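Local coordinates for protein N-acetyltransferase (Trypanosoma brucei, PDB 3I3G) that probably transfers the acetyl group of acetyl-CoA to D-glucosamine 6-phosphate, an early step toward UDP-N-acetylglucosamine, as a GNAT-family enzyme of the GNA1 subfamily, at residues E22-E27 against T66-H71; E28-S33 against G75-S80; L35-H40 against D101-P106; A81-Q86 against E123-K128. All coordinates share one frame; numbering follows the deposited sequence.

Contact 1: residues E22-E27 against T66-H71; sequences ELRVLE and TKVFCH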
loop_
_atom_site.group_PDB
_atom_site.type_symbol
_atom_site.label_atom_id
_atom_site.label_comp_id
_atom_site.label_asym_id
_atom_site.label_seq_id
_atom_site.Cartn_x
_atom_site.Cartn_y
_atom_site.Cartn_z
ATOM N N GLU A 22 -17.587 1.384 20.385
ATOM C CA GLU A 22 -16.771 0.182 20.440
ATOM C C GLU A 22 -15.820 0.127 19.253
ATOM O O GLU A 22 -16.217 0.383 18.115
ATOM C CB GLU A 22 -17.649 -1.070 20.474
ATOM C CG GLU A 22 -18.607 -1.191 19.306
ATOM C CD GLU A 22 -19.476 -2.430 19.392
ATOM O OE1 GLU A 22 -20.283 -2.657 18.463
ATOM O OE2 GLU A 22 -19.351 -3.174 20.389
ATOM N N LEU A 23 -14.564 -0.198 19.531
ATOM C CA LEU A 23 -13.562 -0.355 18.487
ATOM C C LEU A 23 -13.456 -1.827 18.113
ATOM O O LEU A 23 -13.122 -2.662 18.951
ATOM C CB LEU A 23 -12.208 0.167 18.969
ATOM C CG LEU A 23 -11.036 0.075 17.990
ATOM C CD1 LEU A 23 -11.375 0.758 16.678
ATOM C CD2 LEU A 23 -9.787 0.685 18.604
ATOM N N ARG A 24 -13.751 -2.143 16.857
ATOM C CA ARG A 24 -13.763 -3.530 16.413
ATOM C C ARG A 24 -13.504 -3.660 14.915
ATOM O O ARG A 24 -13.407 -2.664 14.199
ATOM C CB ARG A 24 -15.098 -4.188 16.769
ATOM C CG ARG A 24 -16.316 -3.451 16.228
ATOM C CD ARG A 24 -17.595 -4.234 16.479
ATOM N NE ARG A 24 -18.776 -3.531 15.987
ATOM C CZ ARG A 24 -19.146 -3.498 14.710
ATOM N NH1 ARG A 24 -18.424 -4.124 13.792
ATOM N NH2 ARG A 24 -20.237 -2.835 14.350
ATOM N N VAL A 25 -13.394 -4.899 14.447
ATOM C CA VAL A 25 -13.176 -5.161 13.031
ATOM C C VAL A 25 -14.457 -4.937 12.235
ATOM O O VAL A 25 -15.558 -5.197 12.725
ATOM C CB VAL A 25 -12.684 -6.601 12.791
ATOM C CG1 VAL A 25 -11.401 -6.856 13.565
ATOM C CG2 VAL A 25 -13.761 -7.601 13.182
ATOM N N LEU A 26 -14.305 -4.452 11.008
ATOM C CA LEU A 26 -15.438 -4.215 10.125
ATOM C C LEU A 26 -16.158 -5.526 9.817
ATOM O O LEU A 26 -15.517 -6.536 9.528
ATOM C CB LEU A 26 -14.956 -3.574 8.825
ATOM C CG LEU A 26 -16.004 -3.316 7.743
ATOM C CD1 LEU A 26 -16.925 -2.188 8.163
ATOM C CD2 LEU A 26 -15.331 -2.993 6.422
ATOM N N GLU A 27 -17.486 -5.512 9.882
ATOM C CA GLU A 27 -18.266 -6.692 9.511
ATOM C C GLU A 27 -19.354 -6.386 8.483
ATOM O O GLU A 27 -19.692 -5.226 8.242
ATOM C CB GLU A 27 -18.840 -7.400 10.744
ATOM C CG GLU A 27 -19.317 -6.482 11.854
ATOM C CD GLU A 27 -19.380 -7.191 13.196
ATOM O OE1 GLU A 27 -20.167 -6.767 14.068
ATOM O OE2 GLU A 27 -18.641 -8.181 13.380
ATOM N N THR A 66 -9.706 -3.861 8.428
ATOM C CA THR A 66 -10.364 -2.584 8.669
ATOM C C THR A 66 -10.947 -2.527 10.076
ATOM O O THR A 66 -11.773 -3.359 10.453
ATOM C CB THR A 66 -11.479 -2.309 7.641
ATOM O OG1 THR A 66 -10.928 -2.333 6.318
ATOM C CG2 THR A 66 -12.108 -0.947 7.896
ATOM N N LYS A 67 -10.502 -1.544 10.850
ATOM C CA LYS A 67 -11.033 -1.325 12.187
ATOM C C LYS A 67 -11.978 -0.135 12.152
ATOM O O LYS A 67 -11.711 0.858 11.477
ATOM C CB LYS A 67 -9.901 -1.071 13.184
ATOM C CG LYS A 67 -8.872 -2.189 13.253
ATOM C CD LYS A 67 -9.516 -3.510 13.646
ATOM C CE LYS A 67 -10.001 -3.490 15.085
ATOM N NZ LYS A 67 -8.871 -3.524 16.056
ATOM N N VAL A 68 -13.088 -0.239 12.874
ATOM C CA VAL A 68 -14.079 0.827 12.885
ATOM C C VAL A 68 -14.532 1.164 14.298
ATOM O O VAL A 68 -14.500 0.320 15.195
ATOM C CB VAL A 68 -15.328 0.445 12.063
ATOM C CG1 VAL A 68 -14.960 0.217 10.607
ATOM C CG2 VAL A 68 -15.992 -0.791 12.655
ATOM N N PHE A 69 -14.948 2.410 14.490
ATOM C CA PHE A 69 -15.655 2.795 15.698
ATOM C C PHE A 69 -17.146 2.741 15.414
ATOM O O PHE A 69 -17.617 3.297 14.421
ATOM C CB PHE A 69 -15.249 4.194 16.158
ATOM C CG PHE A 69 -14.111 4.202 17.136
ATOM C CD1 PHE A 69 -14.300 3.759 18.435
ATOM C CD2 PHE A 69 -12.858 4.651 16.760
ATOM C CE1 PHE A 69 -13.257 3.764 19.341
ATOM C CE2 PHE A 69 -11.812 4.659 17.662
ATOM C CZ PHE A 69 -12.012 4.213 18.953
ATOM N N CYS A 70 -17.883 2.061 16.284
ATOM C CA CYS A 70 -19.316 1.895 16.098
ATOM C C CYS A 70 -20.093 2.388 17.310
ATOM O O CYS A 70 -19.756 2.068 18.451
ATOM C CB CYS A 70 -19.646 0.423 15.827
ATOM S SG CYS A 70 -21.415 0.027 15.775
ATOM N N HIS A 71 -21.125 3.184 17.057
ATOM C CA HIS A 71 -22.075 3.542 18.096
ATOM C C HIS A 71 -22.991 2.343 18.314
ATOM O O HIS A 71 -23.978 2.164 17.601
ATOM C CB HIS A 71 -22.881 4.774 17.688
ATOM C CG HIS A 71 -23.820 5.260 18.747
ATOM N ND1 HIS A 71 -25.189 5.133 18.644
ATOM C CD2 HIS A 71 -23.586 5.864 19.936
ATOM C CE1 HIS A 71 -25.758 5.644 19.722
ATOM N NE2 HIS A 71 -24.808 6.093 20.521
HETATM O O HOH W 1 -10.494 -4.101 18.167
#
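Strand 22-25 runs antiparallel to strand 66-71, their axes 4.6 Å apart at closest approach, with Glu22-Cys70 and Arg24-Val68 as hydrogen-bonded pairs and Leu23-Phe69 and Val25-Lys67 as non-hydrogen-bonded pairs. The bond from Val68 N to Arg24 O is short, 2.8 Å, and almost straight. Past the end of the strand, Leu26 N still reaches Thr66 O at 2.8 Å, which prolongs the pairing by one bond.

On one face of the sheet Leu23 meets Phe69. Methyl CD1 of Leu23 sits over the centre of the Phe69 ring, 4.1 Å from its centroid, in a CH-pi contact. Leu23 has CG anti to its backbone N (chi1 180°), and this carries the methyl out over the ring. Beside them Lys67 bends at every torsion beyond CB. Its NZ meets a water at 2.7 Å, and that water donates to Leu23 O. NZ also pairs with Asp120.

The other face carries Glu22, Arg24, Val68 and Cys70. Arg24 NH2 makes a weak bond to Cys70 SG at 3.4 Å. The guanidinium has its strongest partner in Asp30, and Glu27 OE1 lies over one of its faces as a charge partner. Leu26 and Thr66 lie side by side, and Leu26 CD1 touches Val68 CG1 at 4.0 Å.

Strand 21-25 is one of the two outermost strands of the sheet in this chain, and strand 76-86 flanks strand 66-71 on its other edge. Helix 113-127 packs against Leu23, Lys67 and Phe69. Helix 31-38 packs against Leu26, Thr66 and Val68.

Contact 2: residues E28-S33 against G75-S80; sequences ESDLSS and GRIVGS. Unlike the reference sequence in segment 75-80: Arg76 (reference Gly).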
loop_
_atom_site.group_PDB
_atom_site.type_symbol
_atom_site.label_atom_id
_atom_site.label_comp_id
_atom_site.label_asym_id
_atom_site.label_seq_id
_atom_site.Cartn_x
_atom_site.Cartn_y
_atom_site.Cartn_z
ATOM N N GLU A 28 -19.892 -7.438 7.874
ATOM C CA GLU A 28 -20.814 -7.294 6.752
ATOM C C GLU A 28 -21.992 -6.371 7.057
ATOM O O GLU A 28 -22.433 -5.614 6.194
ATOM C CB GLU A 28 -21.312 -8.667 6.288
ATOM C CG GLU A 28 -21.987 -8.654 4.927
ATOM C CD GLU A 28 -22.289 -10.046 4.409
ATOM O OE1 GLU A 28 -21.890 -11.031 5.066
ATOM O OE2 GLU A 28 -22.923 -10.155 3.340
ATOM N N SER A 29 -22.497 -6.428 8.286
ATOM C CA SER A 29 -23.641 -5.603 8.672
ATOM C C SER A 29 -23.294 -4.114 8.737
ATOM O O SER A 29 -24.186 -3.268 8.812
ATOM C CB SER A 29 -24.212 -6.068 10.015
ATOM O OG SER A 29 -24.601 -7.432 9.961
ATOM N N ASP A 30 -22.001 -3.802 8.703
ATOM C CA ASP A 30 -21.528 -2.420 8.808
ATOM C C ASP A 30 -21.351 -1.743 7.448
ATOM O O ASP A 30 -21.284 -0.517 7.362
ATOM C CB ASP A 30 -20.179 -2.365 9.531
ATOM C CG ASP A 30 -20.209 -3.018 10.897
ATOM O OD1 ASP A 30 -21.264 -2.986 11.565
ATOM O OD2 ASP A 30 -19.157 -3.554 11.309
ATOM N N LEU A 31 -21.263 -2.544 6.393
ATOM C CA LEU A 31 -20.800 -2.058 5.090
ATOM C C LEU A 31 -21.508 -0.806 4.561
ATOM O O LEU A 31 -20.854 0.127 4.097
ATOM C CB LEU A 31 -20.837 -3.183 4.051
ATOM C CG LEU A 31 -19.972 -4.396 4.411
ATOM C CD1 LEU A 31 -20.019 -5.446 3.316
ATOM C CD2 LEU A 31 -18.538 -3.970 4.675
ATOM N N SER A 32 -22.836 -0.786 4.621
ATOM C CA SER A 32 -23.600 0.352 4.115
ATOM C C SER A 32 -23.295 1.626 4.899
ATOM O O SER A 32 -23.033 2.676 4.315
ATOM C CB SER A 32 -25.101 0.055 4.147
ATOM O OG SER A 32 -25.563 -0.103 5.478
ATOM N N SER A 33 -23.337 1.529 6.224
ATOM C CA SER A 33 -23.045 2.675 7.079
ATOM C C SER A 33 -21.595 3.108 6.898
ATOM O O SER A 33 -21.271 4.295 6.967
ATOM C CB SER A 33 -23.312 2.331 8.545
ATOM O OG SER A 33 -23.090 3.454 9.377
ATOM N N GLY A 75 -25.567 1.121 15.867
ATOM C CA GLY A 75 -24.676 0.458 14.924
ATOM C C GLY A 75 -24.076 1.403 13.899
ATOM O O GLY A 75 -23.446 0.965 12.936
ATOM N N ARG A 76 -24.264 2.703 14.099
ATOM C CA ARG A 76 -23.740 3.682 13.151
ATOM C C ARG A 76 -22.215 3.719 13.187
ATOM O O ARG A 76 -21.610 3.802 14.257
ATOM C CB ARG A 76 -24.318 5.075 13.412
ATOM C CG ARG A 76 -24.226 6.001 12.205
ATOM C CD ARG A 76 -24.939 7.323 12.444
ATOM N NE ARG A 76 -24.176 8.208 13.316
ATOM C CZ ARG A 76 -23.263 9.071 12.885
ATOM N NH1 ARG A 76 -22.997 9.167 11.590
ATOM N NH2 ARG A 76 -22.616 9.840 13.749
ATOM N N ILE A 77 -21.601 3.646 12.012
ATOM C CA ILE A 77 -20.149 3.665 11.897
ATOM C C ILE A 77 -19.647 5.102 11.828
ATOM O O ILE A 77 -19.976 5.837 10.896
ATOM C CB ILE A 77 -19.677 2.898 10.646
ATOM C CG1 ILE A 77 -20.245 1.477 10.648
ATOM C CG2 ILE A 77 -18.157 2.871 10.579
ATOM C CD1 ILE A 77 -19.722 0.604 11.776
ATOM N N VAL A 78 -18.844 5.496 12.813
ATOM C CA VAL A 78 -18.412 6.885 12.935
ATOM C C VAL A 78 -16.900 7.055 12.821
ATOM O O VAL A 78 -16.383 8.165 12.945
ATOM C CB VAL A 78 -18.884 7.499 14.266
ATOM C CG1 VAL A 78 -20.403 7.494 14.341
ATOM C CG2 VAL A 78 -18.283 6.741 15.439
ATOM N N GLY A 79 -16.194 5.954 12.582
ATOM C CA GLY A 79 -14.745 6.000 12.422
ATOM C C GLY A 79 -14.211 4.759 11.739
ATOM O O GLY A 79 -14.705 3.655 11.966
ATOM N N SER A 80 -13.199 4.937 10.896
ATOM C CA SER A 80 -12.605 3.812 10.188
ATOM C C SER A 80 -11.146 4.057 9.822
ATOM O O SER A 80 -10.740 5.187 9.547
ATOM C CB SER A 80 -13.404 3.487 8.925
ATOM O OG SER A 80 -12.859 2.361 8.256
HETATM O O HOH W 2 -23.268 -1.426 11.810
HETATM O O HOH W 3 -21.524 6.375 8.863
#
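Segment 28-33, which leads into helix 31-38, lies against segment 75-80; the nearest CA atoms across the two are those of Ser33 and Ile77, 5.7 Å apart. The one direct hydrogen bond runs from Ile77 N to Ser33 OG, 3.0 Å long and nearly straight at 174°. A chi1 of -177° swings the Ser33 hydroxyl away from its own backbone N and toward the strand.

Ile77 points toward the helix. Its CG1 rests on Ser33 CB at 3.8 Å. Its CD1 lies against Asp30 CB, also at 3.8 Å, with the two side chains roughly perpendicular.

Two waters complete the joint. One donates to Asp30 OD1 and to Gly75 O, both at 2.6 Å. The other donates to Ser33 O and to Ile77 O. Asp30 OD2 has its partners elsewhere, in the backbone N of Glu27 and in Arg24.

Gly75 and Arg76 form a G1 beta bulge opposite His71, and the positive phi of Gly75 fits that bulge. Val78 and Gly79 form a classic bulge opposite Phe69. The arrangement is helix-on-sheet packing in the alpha/beta fold of the GNAT family, here with two bridging waters.

Contact 3: residues L35-H40 against D101-P106; sequences LELLGH and DVVVDP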
loop_
_atom_site.group_PDB
_atom_site.type_symbol
_atom_site.label_atom_id
_atom_site.label_comp_id
_atom_site.label_asym_id
_atom_site.label_seq_id
_atom_site.Cartn_x
_atom_site.Cartn_y
_atom_site.Cartn_z
ATOM N N LEU A 35 -19.785 2.856 4.122
ATOM C CA LEU A 35 -19.656 3.572 2.857
ATOM C C LEU A 35 -20.061 5.033 3.021
ATOM O O LEU A 35 -19.445 5.931 2.445
ATOM C CB LEU A 35 -20.510 2.912 1.772
ATOM C CG LEU A 35 -20.533 3.610 0.410
ATOM C CD1 LEU A 35 -19.125 3.744 -0.150
ATOM C CD2 LEU A 35 -21.430 2.862 -0.562
ATOM N N GLU A 36 -21.104 5.261 3.811
ATOM C CA GLU A 36 -21.583 6.610 4.083
ATOM C C GLU A 36 -20.496 7.430 4.771
ATOM O O GLU A 36 -20.256 8.587 4.421
ATOM C CB GLU A 36 -22.842 6.555 4.950
ATOM C CG GLU A 36 -23.496 7.903 5.197
ATOM C CD GLU A 36 -24.864 7.767 5.834
ATOM O OE1 GLU A 36 -25.449 8.801 6.217
ATOM O OE2 GLU A 36 -25.354 6.624 5.950
ATOM N N LEU A 37 -19.836 6.819 5.749
ATOM C CA LEU A 37 -18.733 7.465 6.450
ATOM C C LEU A 37 -17.621 7.848 5.479
ATOM O O LEU A 37 -17.128 8.977 5.498
ATOM C CB LEU A 37 -18.179 6.543 7.538
ATOM C CG LEU A 37 -16.942 7.037 8.293
ATOM C CD1 LEU A 37 -17.275 8.255 9.136
ATOM C CD2 LEU A 37 -16.372 5.930 9.161
ATOM N N LEU A 38 -17.228 6.903 4.632
ATOM C CA LEU A 38 -16.153 7.140 3.673
ATOM C C LEU A 38 -16.476 8.314 2.752
ATOM O O LEU A 38 -15.580 8.907 2.152
ATOM C CB LEU A 38 -15.865 5.878 2.857
ATOM C CG LEU A 38 -15.272 4.697 3.631
ATOM C CD1 LEU A 38 -15.186 3.457 2.751
ATOM C CD2 LEU A 38 -13.907 5.051 4.194
ATOM N N GLY A 39 -17.758 8.644 2.646
ATOM C CA GLY A 39 -18.189 9.781 1.839
ATOM C C GLY A 39 -17.562 11.080 2.309
ATOM O O GLY A 39 -17.499 12.056 1.563
ATOM N N HIS A 40 -17.093 11.090 3.552
ATOM C CA HIS A 40 -16.471 12.279 4.123
ATOM C C HIS A 40 -15.008 12.402 3.713
ATOM O O HIS A 40 -14.409 13.471 3.829
ATOM C CB HIS A 40 -16.583 12.264 5.650
ATOM C CG HIS A 40 -17.991 12.316 6.152
ATOM N ND1 HIS A 40 -18.702 13.491 6.249
ATOM C CD2 HIS A 40 -18.819 11.336 6.585
ATOM C CE1 HIS A 40 -19.911 13.234 6.720
ATOM N NE2 HIS A 40 -20.007 11.934 6.934
ATOM N N ASP A 101 -7.033 4.981 4.212
ATOM C CA ASP A 101 -8.390 5.396 4.313
ATOM C C ASP A 101 -8.814 5.652 5.763
ATOM O O ASP A 101 -9.633 4.976 6.259
ATOM C CB ASP A 101 -9.292 4.350 3.685
ATOM C CG ASP A 101 -9.185 4.334 2.158
ATOM O OD1 ASP A 101 -9.209 5.350 1.538
ATOM O OD2 ASP A 101 -9.001 3.296 1.670
ATOM N N VAL A 102 -8.167 6.597 6.416
ATOM C CA VAL A 102 -8.507 6.995 7.774
ATOM C C VAL A 102 -9.569 8.088 7.715
ATOM O O VAL A 102 -9.352 9.141 7.116
ATOM C CB VAL A 102 -7.275 7.521 8.533
ATOM C CG1 VAL A 102 -7.646 7.892 9.963
ATOM C CG2 VAL A 102 -6.159 6.485 8.515
ATOM N N VAL A 103 -10.720 7.833 8.326
ATOM C CA VAL A 103 -11.816 8.793 8.291
ATOM C C VAL A 103 -12.624 8.776 9.581
ATOM O O VAL A 103 -12.938 7.714 10.117
ATOM C CB VAL A 103 -12.759 8.529 7.099
ATOM C CG1 VAL A 103 -13.352 7.133 7.191
ATOM C CG2 VAL A 103 -13.861 9.583 7.047
ATOM N N VAL A 104 -12.954 9.963 10.076
ATOM C CA VAL A 104 -13.765 10.091 11.279
ATOM C C VAL A 104 -14.950 11.008 11.017
ATOM O O VAL A 104 -14.804 12.069 10.412
ATOM C CB VAL A 104 -12.948 10.647 12.458
ATOM C CG1 VAL A 104 -13.863 10.987 13.624
ATOM C CG2 VAL A 104 -11.880 9.650 12.879
ATOM N N ASP A 105 -16.129 10.591 11.466
ATOM C CA ASP A 105 -17.320 11.409 11.318
ATOM C C ASP A 105 -17.088 12.763 11.983
ATOM O O ASP A 105 -16.658 12.826 13.133
ATOM C CB ASP A 105 -18.532 10.708 11.931
ATOM C CG ASP A 105 -19.820 11.475 11.713
ATOM O OD1 ASP A 105 -20.791 10.875 11.207
ATOM O OD2 ASP A 105 -19.857 12.681 12.036
ATOM N N PRO A 106 -17.362 13.853 11.249
ATOM C CA PRO A 106 -17.158 15.207 11.755
ATOM C C PRO A 106 -17.838 15.428 13.105
ATOM O O PRO A 106 -17.352 16.213 13.920
ATOM C CB PRO A 106 -17.800 16.096 10.678
ATOM C CG PRO A 106 -18.556 15.169 9.774
ATOM C CD PRO A 106 -17.876 13.850 9.871
HETATM O O HOH W 4 -20.990 9.176 8.607
#
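Leu37 and Val103 lie alongside each other and point opposite ways, with Leu37 CG 3.8 Å from Val103 CG1. Leu38 comes to the same methyl from another direction. Its CD2 touches Val103 CG1 at 3.7 Å, and it meets the valine almost perpendicularly. Val103 CG1 thus touches both Leu37 and Leu38. It stands between the backbone N and the carbonyl carbon (chi1 60°), and that rotamer leaves CG2 to meet Leu37 O and His40 CB.

Leu37 CD2 touches Val103 CG1 as well, while CD1 reaches past the end of the strand to Asp105. Leu37 CD1 lies 3.5 Å from Asp105 N and also touches Asp105 CB.

At the exposed end, Pro106 meets the flat side of His40. Pro106 CD stands over one face of the imidazole, 3.8 Å from the ring centroid, in a CH-pi contact set off toward the rim. His40 ND1 is the ring atom nearest to it, 3.7 Å from Pro106 CD. A water donates to Asp105 OD1 at 3.1 Å and has a weak link to His40 NE2. Asp105 OD1 also forms a salt bridge with Arg76, while OD2 accepts from Ser107 N. Both carboxylate oxygens of Asp105 thus have partners where the strand gives way to the following turn.

Ser80 and Ile77 of the neighbouring strand continue the bed under Leu37. Leu38 also touches Thr90 of the second subunit. The contact is typical of the alpha/beta GNAT fold: helix 31-38 packs Leu37 and Leu38 on one face of the sheet, while Val102 and Val104 turn to helix 113-127 on the other.

Contact 4: residues A81-Q86 against E123-K128; sequences ASLMIQ and EISRSK
Leu83 is the first residue of strand 81-86 to reach segment 123-128; Ala81 packs on Leu117 and Leu121, farther back in the same helix. A chi1 of 178° extends the two methyls of Leu83 toward the helix. CD2 touches Ile124 CG2 at 3.7 Å as the two side chains pass antiparallel. Both methyls also meet the Ser125 hydroxyl, with CD1 and CD2 each 3.5 Å from Ser125 OG. This is plain van der Waals contact, and the polar need of that oxygen is met by a hydrogen bond with Leu121 O.

The strand and helix axes are 9.8 Å apart at closest approach and run nearly parallel, 18° between their directions. This is a helix laid along a sheet, as in the alpha/beta fold of GNAT acetyltransferases. Helix 113-127 covers this face. Between the two segments no hydrogen bond forms, and the contact is mainly apolar.

Met84 points to the other face, where it touches His98 and Glu100 of the next strand, and Gln86 of the second subunit.

Ile85 returns to the helix side. Its CD1 presses on the aliphatic part of Lys128, 3.3 Å from CG and 3.5 Å from CB, tighter than usual for carbon atoms. The lysine chain runs across the isoleucine, and its amine end leads away from the strand. Ile85 CD1 lies more loosely against Ile124 CG2, at 4.5 Å. Lys128 is the first residue to leave the helical conformation, and Cys130 beyond it touches both Ile85 and Ser125.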
loop_
_atom_site.group_PDB
_atom_site.type_symbol
_atom_site.label_atom_id
_atom_site.label_comp_id
_atom_site.label_asym_id
_atom_site.label_seq_id
_atom_site.Cartn_x
_atom_site.Cartn_y
_atom_site.Cartn_z
ATOM N N ALA A 81 -10.369 2.980 9.818
ATOM C CA ALA A 81 -8.980 3.013 9.378
ATOM C C ALA A 81 -8.580 1.607 8.949
ATOM O O ALA A 81 -8.907 0.633 9.624
ATOM C CB ALA A 81 -8.078 3.509 10.494
ATOM N N SER A 82 -7.882 1.502 7.823
ATOM C CA SER A 82 -7.520 0.195 7.281
ATOM C C SER A 82 -6.015 -0.048 7.320
ATOM O O SER A 82 -5.222 0.891 7.256
ATOM C CB SER A 82 -8.048 0.040 5.854
ATOM O OG SER A 82 -9.465 0.025 5.836
ATOM N N LEU A 83 -5.634 -1.317 7.424
ATOM C CA LEU A 83 -4.229 -1.691 7.525
ATOM C C LEU A 83 -3.868 -2.793 6.535
ATOM O O LEU A 83 -4.534 -3.825 6.466
ATOM C CB LEU A 83 -3.900 -2.146 8.948
ATOM C CG LEU A 83 -2.466 -2.621 9.185
ATOM C CD1 LEU A 83 -1.483 -1.486 8.943
ATOM C CD2 LEU A 83 -2.302 -3.187 10.590
ATOM N N MET A 84 -2.807 -2.562 5.770
ATOM C CA MET A 84 -2.297 -3.558 4.839
ATOM C C MET A 84 -0.867 -3.907 5.224
ATOM O O MET A 84 0.030 -3.073 5.116
ATOM C CB MET A 84 -2.336 -3.022 3.407
ATOM C CG MET A 84 -3.692 -2.492 2.972
ATOM S SD MET A 84 -3.684 -1.872 1.279
ATOM C CE MET A 84 -2.335 -0.695 1.352
ATOM N N ILE A 85 -0.658 -5.134 5.686
ATOM C CA ILE A 85 0.672 -5.570 6.091
ATOM C C ILE A 85 1.397 -6.265 4.944
ATOM O O ILE A 85 0.983 -7.330 4.484
ATOM C CB ILE A 85 0.622 -6.485 7.326
ATOM C CG1 ILE A 85 0.062 -5.717 8.525
ATOM C CG2 ILE A 85 2.007 -7.027 7.639
ATOM C CD1 ILE A 85 0.037 -6.515 9.814
ATOM N N GLN A 86 2.482 -5.653 4.482
ATOM C CA GLN A 86 3.216 -6.170 3.334
ATOM C C GLN A 86 4.624 -6.627 3.701
ATOM O O GLN A 86 5.465 -5.818 4.098
ATOM C CB GLN A 86 3.274 -5.119 2.226
ATOM C CG GLN A 86 1.951 -4.908 1.512
ATOM C CD GLN A 86 1.984 -3.725 0.570
ATOM O OE1 GLN A 86 2.673 -2.736 0.822
ATOM N NE2 GLN A 86 1.238 -3.818 -0.525
ATOM N N GLU A 123 -0.295 -0.914 16.774
ATOM C CA GLU A 123 -0.087 -2.049 17.662
ATOM C C GLU A 123 -0.191 -3.360 16.888
ATOM O O GLU A 123 0.635 -4.259 17.055
ATOM C CB GLU A 123 -1.092 -2.028 18.815
ATOM C CG GLU A 123 -1.030 -3.258 19.707
ATOM C CD GLU A 123 0.369 -3.532 20.224
ATOM O OE1 GLU A 123 1.137 -2.564 20.415
ATOM O OE2 GLU A 123 0.701 -4.719 20.440
ATOM N N ILE A 124 -1.207 -3.465 16.039
ATOM C CA ILE A 124 -1.359 -4.638 15.189
ATOM C C ILE A 124 -0.114 -4.818 14.329
ATOM O O ILE A 124 0.441 -5.912 14.242
ATOM C CB ILE A 124 -2.597 -4.527 14.285
ATOM C CG1 ILE A 124 -3.871 -4.488 15.134
ATOM C CG2 ILE A 124 -2.643 -5.690 13.305
ATOM C CD1 ILE A 124 -5.135 -4.262 14.334
ATOM N N SER A 125 0.323 -3.732 13.699
ATOM C CA SER A 125 1.539 -3.752 12.898
ATOM C C SER A 125 2.712 -4.286 13.716
ATOM O O SER A 125 3.445 -5.166 13.265
ATOM C CB SER A 125 1.856 -2.353 12.369
ATOM O OG SER A 125 0.807 -1.869 11.549
ATOM N N ARG A 126 2.884 -3.747 14.920
ATOM C CA ARG A 126 3.946 -4.199 15.811
ATOM C C ARG A 126 3.880 -5.709 16.017
ATOM O O ARG A 126 4.894 -6.401 15.940
ATOM C CB ARG A 126 3.851 -3.496 17.168
ATOM C CG ARG A 126 4.237 -2.026 17.152
ATOM C CD ARG A 126 4.341 -1.483 18.571
ATOM N NE ARG A 126 4.686 -0.064 18.597
ATOM C CZ ARG A 126 3.797 0.919 18.700
ATOM N NH1 ARG A 126 4.201 2.181 18.717
ATOM N NH2 ARG A 126 2.503 0.638 18.784
ATOM N N SER A 127 2.676 -6.211 16.278
ATOM C CA SER A 127 2.477 -7.625 16.579
ATOM C C SER A 127 2.880 -8.529 15.419
ATOM O O SER A 127 3.256 -9.682 15.624
ATOM C CB SER A 127 1.017 -7.890 16.955
ATOM O OG SER A 127 0.170 -7.758 15.827
ATOM N N LYS A 128 2.793 -8.003 14.201
ATOM C CA LYS A 128 3.102 -8.784 13.008
ATOM C C LYS A 128 4.563 -8.637 12.591
ATOM O O LYS A 128 4.969 -9.135 11.540
ATOM C CB LYS A 128 2.178 -8.386 11.853
ATOM C CG LYS A 128 0.720 -8.780 12.052
ATOM C CD LYS A 128 0.546 -10.292 12.014
ATOM C CE LYS A 128 -0.923 -10.683 11.919
ATOM N NZ LYS A 128 -1.713 -10.192 13.082
#

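All four contacts reach the same sheet. Contact 1 is pairing of strands within it, and the other three pack helices on its faces. Contacts 2 and 3 share helix 31-38, and a salt bridge joins them. Contact 4 uses the other face, under helix 113-127, on the opposite side of the chain's centre from contact 3. All four are partly buried. Contact 1 mixes backbone bonds with a charged network that continues into contact 2. Contact 2 is small, with one hydroxyl, two waters and a little apolar packing by Ile77. Contacts 3 and 4 have no direct hydrogen bond across and are mainly apolar, and both touch the second subunit.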